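Local coordinates for protein Cel44C (Paenibacillus polymyxa, PDB 2YIH) that hydrolyses internal beta-1,4-glucosidic linkages in the backbone of xyloglucan and related beta-glucans, acting through its family 44 glycoside hydrolase region, at residues Y234-Y239 with D324-Q329; W285-M290 with R295-V300; T357-G362 with I371-V376. The protein carries 8 engineered substitutions. All coordinates share one frame; numbering follows the deposited sequence. Where two conformers were deposited one is given.

In the fold
The three contacts follow the C-terminal ends of successive strands of the (beta/alpha)8 barrel. Contact 1 opens just after strand 227-233, and its second segment, 324-329, returns much later in the chain. Within that long excursion comes contact 2, a short hairpin loop leaving strand 280-285, so contact 2 is enclosed by contact 1 in sequence. Contact 3 starts after contact 1 has closed: it joins the end of strand 353-359 to helix 367-382 across a short connection. Contact 2 is the spatial link, since M290 and E288 bond to D324 and W326 of contact 1, while W285 and Y286 bond to S358 of contact 3. Contacts 1 and 3 do not touch.

Contact 1 (Y234-Y239 with D324-Q329); sequences YGFGAY and DSWIAQ. With BGC (beta-D-glucopyranose), chain B.
An aromatic platform of the glycan-binding cleft rests on this contact, in which F236, at the start of helix 236-241, meets W326 and I327 in the first turn of helix 326-331. F236 holds CG anti to its own N (chi1 -173°), which carries the ring out to the second helix. I327 then covers one ring face: its CG2 lies 4.1 Å from the F236 centroid and 16° off the ring normal, a CH-pi contact, while I327 CD1 touches F236 CB at 3.7 Å. W326 comes in at the rim, with CH2 3.8 Å from F236 CD2 and the two ring planes at 74°. The indole is itself sandwiched. CG1 of I327 sits 3.6 Å above the centre of one face, and on the opposite face C5 of a glucose unit lies 3.4 Å from W326 NE1, while E288 accepts the hydrogen bond of that nitrogen. S325 is the N-cap of helix 326-331, its OG accepting a nearly straight bond from A328 N at 3.1 Å. F331 also meets the F236 ring, and the helix of F236 is seated on the barrel by A238 against L233 of strand 227-233 and by Y239 against V283 and W285 of strand 280-285.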
loop_
_atom_site.group_PDB
_atom_site.type_symbol
_atom_site.label_atom_id
_atom_site.label_comp_id
_atom_site.label_asym_id
_atom_site.label_seq_id
_atom_site.Cartn_x
_atom_site.Cartn_y
_atom_site.Cartn_z
ATOM N N TYR A 234 8.680 -6.289 5.368
ATOM C CA TYR A 234 9.373 -5.145 4.755
ATOM C C TYR A 234 9.735 -5.341 3.289
ATOM O O TYR A 234 9.877 -4.356 2.540
ATOM C CB TYR A 234 10.637 -4.770 5.557
ATOM C CG TYR A 234 11.881 -5.522 5.136
ATOM C CD1 TYR A 234 12.712 -5.047 4.100
ATOM C CD2 TYR A 234 12.241 -6.702 5.780
ATOM C CE1 TYR A 234 13.894 -5.768 3.722
ATOM C CE2 TYR A 234 13.405 -7.417 5.410
ATOM C CZ TYR A 234 14.219 -6.931 4.387
ATOM O OH TYR A 234 15.349 -7.635 4.011
ATOM N N GLY A 235 9.970 -6.590 2.874
ATOM C CA GLY A 235 10.560 -6.829 1.556
ATOM C C GLY A 235 10.960 -8.285 1.408
ATOM O O GLY A 235 10.731 -9.098 2.295
ATOM N N PHE A 236 11.564 -8.614 0.267
ATOM C CA PHE A 236 11.716 -9.991 -0.124
ATOM C C PHE A 236 12.499 -10.847 0.888
ATOM O O PHE A 236 12.163 -12.008 1.107
ATOM C CB PHE A 236 12.351 -10.082 -1.515
ATOM C CG PHE A 236 12.379 -11.486 -2.034
ATOM C CD1 PHE A 236 11.240 -12.036 -2.606
ATOM C CD2 PHE A 236 13.448 -12.309 -1.739
ATOM C CE1 PHE A 236 11.229 -13.391 -3.004
ATOM C CE2 PHE A 236 13.426 -13.645 -2.104
ATOM C CZ PHE A 236 12.316 -14.184 -2.698
ATOM N N GLY A 237 13.513 -10.279 1.536
ATOM C CA GLY A 237 14.263 -11.081 2.512
ATOM C C GLY A 237 13.388 -11.587 3.662
ATOM O O GLY A 237 13.622 -12.672 4.206
ATOM N N ALA A 238 12.371 -10.810 4.031
ATOM C CA ALA A 238 11.412 -11.232 5.027
ATOM C C ALA A 238 10.393 -12.215 4.427
ATOM O O ALA A 238 9.990 -13.171 5.096
ATOM C CB ALA A 238 10.675 -10.002 5.614
ATOM N N TYR A 239 9.941 -11.970 3.192
ATOM C CA TYR A 239 9.057 -12.953 2.520
ATOM C C TYR A 239 9.733 -14.342 2.497
ATOM O O TYR A 239 9.082 -15.359 2.729
ATOM C CB TYR A 239 8.802 -12.598 1.052
ATOM C CG TYR A 239 8.188 -11.256 0.661
ATOM C CD1 TYR A 239 8.012 -10.193 1.567
ATOM C CD2 TYR A 239 7.878 -11.037 -0.685
ATOM C CE1 TYR A 239 7.528 -8.942 1.117
ATOM C CE2 TYR A 239 7.388 -9.837 -1.134
ATOM C CZ TYR A 239 7.286 -8.763 -0.254
ATOM O OH TYR A 239 6.784 -7.586 -0.776
ATOM N N ASP A 324 17.027 -5.940 -13.167
ATOM C CA ASP A 324 18.391 -6.030 -12.613
ATOM C C ASP A 324 18.303 -5.796 -11.096
ATOM O O ASP A 324 18.245 -4.656 -10.638
ATOM C CB ASP A 324 19.276 -4.953 -13.257
ATOM C CG ASP A 324 20.736 -5.033 -12.814
ATOM O OD1 ASP A 324 21.090 -5.915 -12.005
ATOM O OD2 ASP A 324 21.525 -4.132 -13.209
ATOM N N SER A 325 18.265 -6.887 -10.333
ATOM C CA SER A 325 18.287 -6.811 -8.865
ATOM C C SER A 325 18.740 -8.158 -8.310
ATOM O O SER A 325 18.652 -9.194 -9.004
ATOM C CB SER A 325 16.877 -6.510 -8.314
ATOM O OG SER A 325 16.033 -7.646 -8.418
ATOM N N TRP A 326 19.112 -8.159 -7.034
ATOM C CA TRP A 326 19.520 -9.404 -6.355
ATOM C C TRP A 326 18.346 -10.365 -6.237
ATOM O O TRP A 326 18.536 -11.567 -6.235
ATOM C CB TRP A 326 20.084 -9.089 -4.975
ATOM C CG TRP A 326 19.064 -8.615 -3.932
ATOM C CD1 TRP A 326 18.777 -7.306 -3.576
ATOM C CD2 TRP A 326 18.317 -9.434 -3.035
ATOM N NE1 TRP A 326 17.883 -7.281 -2.527
ATOM C CE2 TRP A 326 17.554 -8.569 -2.202
ATOM C CE3 TRP A 326 18.166 -10.818 -2.884
ATOM C CZ2 TRP A 326 16.718 -9.052 -1.192
ATOM C CZ3 TRP A 326 17.329 -11.287 -1.877
ATOM C CH2 TRP A 326 16.633 -10.403 -1.031
ATOM N N ILE A 327 17.117 -9.845 -6.214
ATOM C CA ILE A 327 15.950 -10.715 -6.196
ATOM C C ILE A 327 15.765 -11.488 -7.517
ATOM O O ILE A 327 15.545 -12.706 -7.491
ATOM C CB ILE A 327 14.659 -9.942 -5.874
ATOM C CG1 ILE A 327 14.759 -9.291 -4.489
ATOM C CG2 ILE A 327 13.442 -10.883 -5.810
ATOM C CD1 ILE A 327 13.759 -8.121 -4.341
ATOM N N ALA A 328 15.835 -10.781 -8.648
ATOM C CA ALA A 328 15.744 -11.420 -9.966
ATOM C C ALA A 328 16.984 -12.297 -10.172
ATOM O O ALA A 328 16.902 -13.378 -10.736
ATOM C CB ALA A 328 15.639 -10.370 -11.056
ATOM N N GLN A 329 18.118 -11.880 -9.629
ATOM C CA GLN A 329 19.335 -12.655 -9.810
ATOM C C GLN A 329 19.256 -14.026 -9.130
ATOM O O GLN A 329 19.593 -15.045 -9.748
ATOM C CB GLN A 329 20.565 -11.859 -9.321
ATOM C CG GLN A 329 21.847 -12.638 -9.388
ATOM C CD GLN A 329 22.160 -13.094 -10.811
ATOM O OE1 GLN A 329 21.936 -12.359 -11.774
ATOM N NE2 GLN A 329 22.733 -14.293 -10.938
HETATM C C2 BGC B . 19.685 -8.650 2.615
HETATM C C3 BGC B . 18.638 -7.553 2.688
HETATM C C4 BGC B . 19.062 -6.390 1.787
HETATM C C5 BGC B . 19.500 -6.849 0.404
HETATM C C6 BGC B . 20.117 -5.694 -0.385
HETATM C C1 BGC B . 19.920 -9.047 1.161
HETATM O O2 BGC B . 19.245 -9.748 3.397
HETATM O O3 BGC B . 18.536 -7.045 4.020
HETATM O O4 BGC B . 17.944 -5.545 1.611
HETATM O O5 BGC B . 20.451 -7.900 0.506
HETATM O O6 BGC B . 21.188 -5.151 0.402
#

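Contact 2 (W285-M290 with R295-V300); sequences WYPEAM and RITNEV. With BGC (beta-D-glucopyranose), chain C.
M290 and R295 form an antiparallel non-hydrogen-bonded pair with their CA atoms 4.4 Å apart, and next to it I296 N donates to A289 O at 3.0 Å, which fixes the register of a short hairpin. R295 carries most of the contact. With CG anti to N (chi1 -174°) and the chain extended from CG to NE, its guanidinium runs back along the preceding loop and meets two carbonyls at its edge. NE gives P287 O a bond of 2.9 Å at 170°, and NH2 reaches Y286 O at 3.0 Å; both oxygens lie almost exactly in the guanidinium plane, although NH2 stands well above the carbonyl plane of Y286. E288 approaches from a different direction. Its carboxylate is stacked over one guanidinium face, the planes 14° apart, and OE1 lies 3.3 Å from R295 NE, so the salt bridge rests on charge alone with no N-H aimed at the oxygen. The other oxygen, OE2, accepts from O2 of a glucose unit at 2.7 Å, while R295 NH1 adds weak bonds to O2 and O3 of the same sugar. P287 CB packs on I296 CD1 at 3.7 Å. Putting a leucine in place of R295 would probably leave Y286 O and P287 O without these donors, deprive E288 of the cation stacked against it, and cost the sugar its weak bonds from NH1. Y286 continues the site, its OH bonding to the engineered S358. Loops at the C-terminal ends of the barrel strands form the substrate cleft in (beta/alpha)8 glycoside hydrolases, and here this loop contributes Y286, E288 and R295 to the glycan pocket.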
loop_
_atom_site.group_PDB
_atom_site.type_symbol
_atom_site.label_atom_id
_atom_site.label_comp_id
_atom_site.label_asym_id
_atom_site.label_seq_id
_atom_site.Cartn_x
_atom_site.Cartn_y
_atom_site.Cartn_z
ATOM N N TRP A 285 6.765 -3.288 -0.495
ATOM C CA TRP A 285 7.524 -3.578 -1.716
ATOM C C TRP A 285 8.236 -2.324 -2.217
ATOM O O TRP A 285 7.615 -1.433 -2.818
ATOM C CB TRP A 285 6.566 -4.119 -2.777
ATOM C CG TRP A 285 7.231 -4.446 -4.093
ATOM C CD1 TRP A 285 7.112 -3.753 -5.255
ATOM C CD2 TRP A 285 8.010 -5.614 -4.398
ATOM N NE1 TRP A 285 7.818 -4.390 -6.267
ATOM C CE2 TRP A 285 8.375 -5.533 -5.767
ATOM C CE3 TRP A 285 8.455 -6.714 -3.644
ATOM C CZ2 TRP A 285 9.121 -6.548 -6.413
ATOM C CZ3 TRP A 285 9.220 -7.725 -4.299
ATOM C CH2 TRP A 285 9.565 -7.608 -5.645
ATOM N N TYR A 286 9.538 -2.237 -1.930
ATOM C CA TYR A 286 10.357 -1.187 -2.495
ATOM C C TYR A 286 11.244 -1.854 -3.532
ATOM O O TYR A 286 12.101 -2.690 -3.184
ATOM C CB TYR A 286 11.191 -0.528 -1.396
ATOM C CG TYR A 286 10.333 0.101 -0.333
ATOM C CD1 TYR A 286 9.618 1.270 -0.595
ATOM C CD2 TYR A 286 10.162 -0.518 0.908
ATOM C CE1 TYR A 286 8.847 1.860 0.387
ATOM C CE2 TYR A 286 9.374 0.075 1.894
ATOM C CZ TYR A 286 8.722 1.264 1.594
ATOM O OH TYR A 286 7.957 1.876 2.539
ATOM N N PRO A 287 11.011 -1.549 -4.814
ATOM C CA PRO A 287 11.774 -2.220 -5.881
ATOM C C PRO A 287 13.279 -2.180 -5.618
ATOM O O PRO A 287 13.812 -1.135 -5.186
ATOM C CB PRO A 287 11.397 -1.413 -7.141
ATOM C CG PRO A 287 9.959 -0.967 -6.868
ATOM C CD PRO A 287 9.917 -0.700 -5.338
ATOM N N GLU A 288 13.942 -3.326 -5.808
ATOM C CA GLU A 288 15.399 -3.388 -5.831
ATOM C C GLU A 288 15.941 -3.169 -7.239
ATOM O O GLU A 288 17.162 -3.183 -7.435
ATOM C CB GLU A 288 15.894 -4.735 -5.289
ATOM C CG GLU A 288 15.576 -4.946 -3.801
ATOM C CD GLU A 288 16.627 -4.347 -2.862
ATOM O OE1 GLU A 288 17.480 -3.555 -3.315
ATOM O OE2 GLU A 288 16.613 -4.688 -1.663
ATOM N N ALA A 289 15.045 -3.059 -8.211
ATOM C CA ALA A 289 15.407 -2.752 -9.603
ATOM C C ALA A 289 16.433 -1.635 -9.731
ATOM O O ALA A 289 16.299 -0.549 -9.109
ATOM C CB ALA A 289 14.161 -2.453 -10.423
ATOM N N MET A 290 17.465 -1.926 -10.520
ATOM C CA MET A 290 18.575 -1.008 -10.787
ATOM C C MET A 290 18.590 -0.533 -12.243
ATOM O O MET A 290 18.237 -1.286 -13.152
ATOM C CB MET A 290 19.904 -1.722 -10.525
ATOM C CG MET A 290 19.982 -2.378 -9.184
ATOM S SD MET A 290 20.483 -1.211 -7.920
ATOM C CE MET A 290 22.148 -1.799 -7.614
ATOM N N ARG A 295 19.730 2.251 -7.617
ATOM C CA ARG A 295 18.443 1.620 -7.266
ATOM C C ARG A 295 17.316 2.629 -7.475
ATOM O O ARG A 295 17.432 3.751 -7.007
ATOM C CB ARG A 295 18.470 1.158 -5.794
ATOM C CG ARG A 295 17.245 0.354 -5.380
ATOM C CD ARG A 295 17.225 0.127 -3.867
ATOM N NE ARG A 295 16.021 -0.574 -3.456
ATOM C CZ ARG A 295 15.809 -1.049 -2.236
ATOM N NH1 ARG A 295 16.757 -0.950 -1.306
ATOM N NH2 ARG A 295 14.691 -1.713 -1.973
ATOM N N ILE A 296 16.225 2.255 -8.155
ATOM C CA ILE A 296 15.234 3.278 -8.525
ATOM C C ILE A 296 14.611 4.025 -7.355
ATOM O O ILE A 296 14.095 5.146 -7.518
ATOM C CB ILE A 296 14.138 2.738 -9.464
ATOM C CG1 ILE A 296 13.277 1.685 -8.765
ATOM C CG2 ILE A 296 14.784 2.165 -10.734
ATOM C CD1 ILE A 296 12.044 1.286 -9.607
ATOM N N THR A 297 14.602 3.402 -6.182
ATOM C CA THR A 297 13.975 4.025 -5.029
ATOM C C THR A 297 14.917 5.002 -4.315
ATOM O O THR A 297 14.477 5.723 -3.420
ATOM C CB THR A 297 13.532 2.969 -4.007
ATOM O OG1 THR A 297 14.632 2.073 -3.790
ATOM C CG2 THR A 297 12.372 2.183 -4.553
ATOM N N ASN A 298 16.188 5.022 -4.704
ATOM C CA ASN A 298 17.200 5.812 -3.961
ATOM C C ASN A 298 17.267 7.282 -4.419
ATOM O O ASN A 298 17.345 8.209 -3.595
ATOM C CB ASN A 298 18.590 5.157 -4.045
ATOM C CG ASN A 298 18.737 3.984 -3.089
ATOM O OD1 ASN A 298 19.633 3.142 -3.240
ATOM N ND2 ASN A 298 17.867 3.914 -2.110
ATOM N N GLU A 299 17.219 7.494 -5.731
ATOM C CA GLU A 299 17.292 8.831 -6.300
ATOM C C GLU A 299 16.822 8.750 -7.757
ATOM O O GLU A 299 16.717 7.658 -8.318
ATOM C CB GLU A 299 18.735 9.367 -6.228
ATOM C CG GLU A 299 19.769 8.403 -6.869
ATOM C CD GLU A 299 21.217 8.914 -6.762
ATOM O OE1 GLU A 299 21.494 9.992 -7.320
ATOM O OE2 GLU A 299 22.079 8.208 -6.179
ATOM N N VAL A 300 16.491 9.897 -8.348
ATOM C CA VAL A 300 15.951 9.905 -9.705
ATOM C C VAL A 300 16.905 9.206 -10.681
ATOM O O VAL A 300 16.481 8.404 -11.532
ATOM C CB VAL A 300 15.510 11.326 -10.179
ATOM C CG1 VAL A 300 16.716 12.317 -10.195
ATOM C CG2 VAL A 300 14.835 11.223 -11.572
HETATM C C2 BGC C . 17.001 -3.421 1.689
HETATM C C3 BGC C . 16.808 -2.129 2.476
HETATM C C4 BGC C . 16.374 -2.428 3.931
HETATM C C5 BGC C . 17.415 -3.399 4.493
HETATM C C6 BGC C . 17.198 -3.799 5.948
HETATM C C1 BGC C . 17.947 -4.369 2.393
HETATM O O2 BGC C . 17.537 -3.180 0.379
HETATM O O3 BGC C . 15.766 -1.403 1.832
HETATM O O4 BGC C . 16.215 -1.206 4.698
HETATM O O5 BGC C . 17.459 -4.613 3.722
HETATM O O6 BGC C . 18.321 -4.575 6.370
#

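Contact 3 (T357-G362 with I371-V376); sequences TSYSYG and IAMTDV. Engineered in segment 357-362: S358 (natural residue Glu).
Y359 places CG between its backbone N and carbonyl carbon (chi1 74°), whereas Y361 turns CG anti to its carbonyl carbon (chi1 -78°), and from these different settings both rings converge on V376. The contact belongs to a beta-alpha-beta unit of the (beta/alpha)8 barrel, in which strand 353-359 leads through helix 367-382 to strand 387-390; here the end of the strand and the loop after it pack on the helix, burying 243 Å² between the two segments. V376 divides its two methyl groups between the tyrosines. CG2 lies over one face of the Y361 ring, 3.8 Å from the centroid and 20° off the normal, a CH-pi contact displaced toward the rim, where CE1 is its nearest ring atom. CG1 instead meets Y359 at CE2, 3.7 Å away. One turn back along the helix, A372 CB rests against Y361 CB at 4.0 Å, at the root of the tyrosine side chain. M373, bent at both chi2 and chi3, comes from the direction opposite to Y359 and makes an oblique Met-aromatic contact: SD is 3.7 Å from Y359 CE2, and the terminal CE stands 3.4 Å from Y359 OH. Y405 of helix 399-409 touches both Y359 and M373, and P287 and L316 pack against Y361, so the tyrosines are hemmed in by neighbouring elements as well. S358, an engineered residue where nature has glutamate, lies just before Y359 in the chain. Beyond Y359 the chain makes an ST turn, in which S360 OG accepts a hydrogen bond from G362 N at 3.0 Å.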
loop_
_atom_site.group_PDB
_atom_site.type_symbol
_atom_site.label_atom_id
_atom_site.label_comp_id
_atom_site.label_asym_id
_atom_site.label_seq_id
_atom_site.Cartn_x
_atom_site.Cartn_y
_atom_site.Cartn_z
ATOM N N THR A 357 0.999 -2.438 1.439
ATOM C CA THR A 357 0.677 -1.274 2.296
ATOM C C THR A 357 1.759 -0.220 2.406
ATOM O O THR A 357 1.572 0.798 3.084
ATOM C CB THR A 357 0.325 -1.719 3.737
ATOM O OG1 THR A 357 1.416 -2.474 4.281
ATOM C CG2 THR A 357 -0.954 -2.606 3.699
ATOM N N SER A 358 2.895 -0.462 1.779
ATOM C CA SER A 358 3.926 0.573 1.691
ATOM C C SER A 358 4.797 0.245 0.491
ATOM O O SER A 358 5.375 -0.868 0.394
ATOM C CB SER A 358 4.722 0.604 3.016
ATOM O OG SER A 358 5.401 1.855 3.228
ATOM N N TYR A 359 4.901 1.194 -0.437
ATOM C CA TYR A 359 5.698 0.981 -1.655
ATOM C C TYR A 359 5.984 2.316 -2.316
ATOM O O TYR A 359 5.253 3.286 -2.121
ATOM C CB TYR A 359 4.957 0.043 -2.634
ATOM C CG TYR A 359 3.765 0.673 -3.372
ATOM C CD1 TYR A 359 2.501 0.758 -2.770
ATOM C CD2 TYR A 359 3.923 1.167 -4.668
ATOM C CE1 TYR A 359 1.426 1.353 -3.444
ATOM C CE2 TYR A 359 2.865 1.728 -5.352
ATOM C CZ TYR A 359 1.628 1.814 -4.747
ATOM O OH TYR A 359 0.565 2.333 -5.464
ATOM N N SER A 360 6.967 2.327 -3.204
ATOM C CA SER A 360 7.273 3.515 -4.012
ATOM C C SER A 360 8.216 3.075 -5.108
ATOM O O SER A 360 9.066 2.207 -4.873
ATOM C CB SER A 360 8.000 4.580 -3.165
ATOM O OG SER A 360 8.489 5.606 -4.025
ATOM N N TYR A 361 8.113 3.726 -6.263
ATOM C CA TYR A 361 9.015 3.495 -7.384
ATOM C C TYR A 361 10.031 4.638 -7.537
ATOM O O TYR A 361 10.772 4.692 -8.525
ATOM C CB TYR A 361 8.201 3.256 -8.676
ATOM C CG TYR A 361 7.653 1.860 -8.704
ATOM C CD1 TYR A 361 6.635 1.468 -7.810
ATOM C CD2 TYR A 361 8.212 0.896 -9.536
ATOM C CE1 TYR A 361 6.201 0.141 -7.719
ATOM C CE2 TYR A 361 7.767 -0.453 -9.482
ATOM C CZ TYR A 361 6.765 -0.808 -8.562
ATOM O OH TYR A 361 6.342 -2.111 -8.479
ATOM N N GLY A 362 10.063 5.546 -6.561
ATOM C CA GLY A 362 11.013 6.663 -6.610
ATOM C C GLY A 362 10.709 7.631 -7.772
ATOM O O GLY A 362 9.621 7.603 -8.355
ATOM N N ILE A 371 5.040 8.080 -14.683
ATOM C CA ILE A 371 4.666 7.005 -15.588
ATOM C C ILE A 371 4.737 5.633 -14.914
ATOM O O ILE A 371 3.829 4.794 -15.090
ATOM C CB ILE A 371 5.474 7.057 -16.888
ATOM C CG1 ILE A 371 5.100 8.315 -17.659
ATOM C CG2 ILE A 371 5.209 5.800 -17.752
ATOM C CD1 ILE A 371 5.900 8.497 -18.906
ATOM N N ALA A 372 5.756 5.399 -14.104
ATOM C CA ALA A 372 5.807 4.137 -13.348
ATOM C C ALA A 372 4.524 3.944 -12.533
ATOM O O ALA A 372 3.911 2.876 -12.593
ATOM C CB ALA A 372 7.047 4.084 -12.441
ATOM N N MET A 373 4.067 4.999 -11.852
ATOM C CA MET A 373 2.902 4.884 -10.998
ATOM C C MET A 373 1.620 4.782 -11.779
ATOM O O MET A 373 0.679 4.126 -11.339
ATOM C CB MET A 373 2.820 6.065 -10.024
ATOM C CG MET A 373 3.752 5.915 -8.855
ATOM S SD MET A 373 3.300 4.515 -7.791
ATOM C CE MET A 373 1.887 5.106 -6.847
ATOM N N THR A 374 1.540 5.425 -12.936
ATOM C CA THR A 374 0.377 5.287 -13.766
ATOM C C THR A 374 0.243 3.828 -14.228
ATOM O O THR A 374 -0.860 3.309 -14.379
ATOM C CB THR A 374 0.468 6.274 -14.923
ATOM O OG1 THR A 374 0.677 7.595 -14.383
ATOM C CG2 THR A 374 -0.782 6.237 -15.739
ATOM N N ASP A 375 1.383 3.167 -14.418
ATOM C CA ASP A 375 1.329 1.759 -14.818
ATOM C C ASP A 375 0.946 0.905 -13.568
ATOM O O ASP A 375 0.062 0.059 -13.618
ATOM C CB ASP A 375 2.672 1.303 -15.426
ATOM C CG ASP A 375 2.546 0.010 -16.236
ATOM O OD1 ASP A 375 1.418 -0.460 -16.440
ATOM O OD2 ASP A 375 3.598 -0.550 -16.626
ATOM N N VAL A 376 1.606 1.175 -12.448
ATOM C CA VAL A 376 1.395 0.388 -11.211
ATOM C C VAL A 376 -0.057 0.456 -10.777
ATOM O O VAL A 376 -0.635 -0.568 -10.450
ATOM C CB VAL A 376 2.346 0.871 -10.058
ATOM C CG1 VAL A 376 1.905 0.254 -8.660
ATOM C CG2 VAL A 376 3.839 0.515 -10.391
#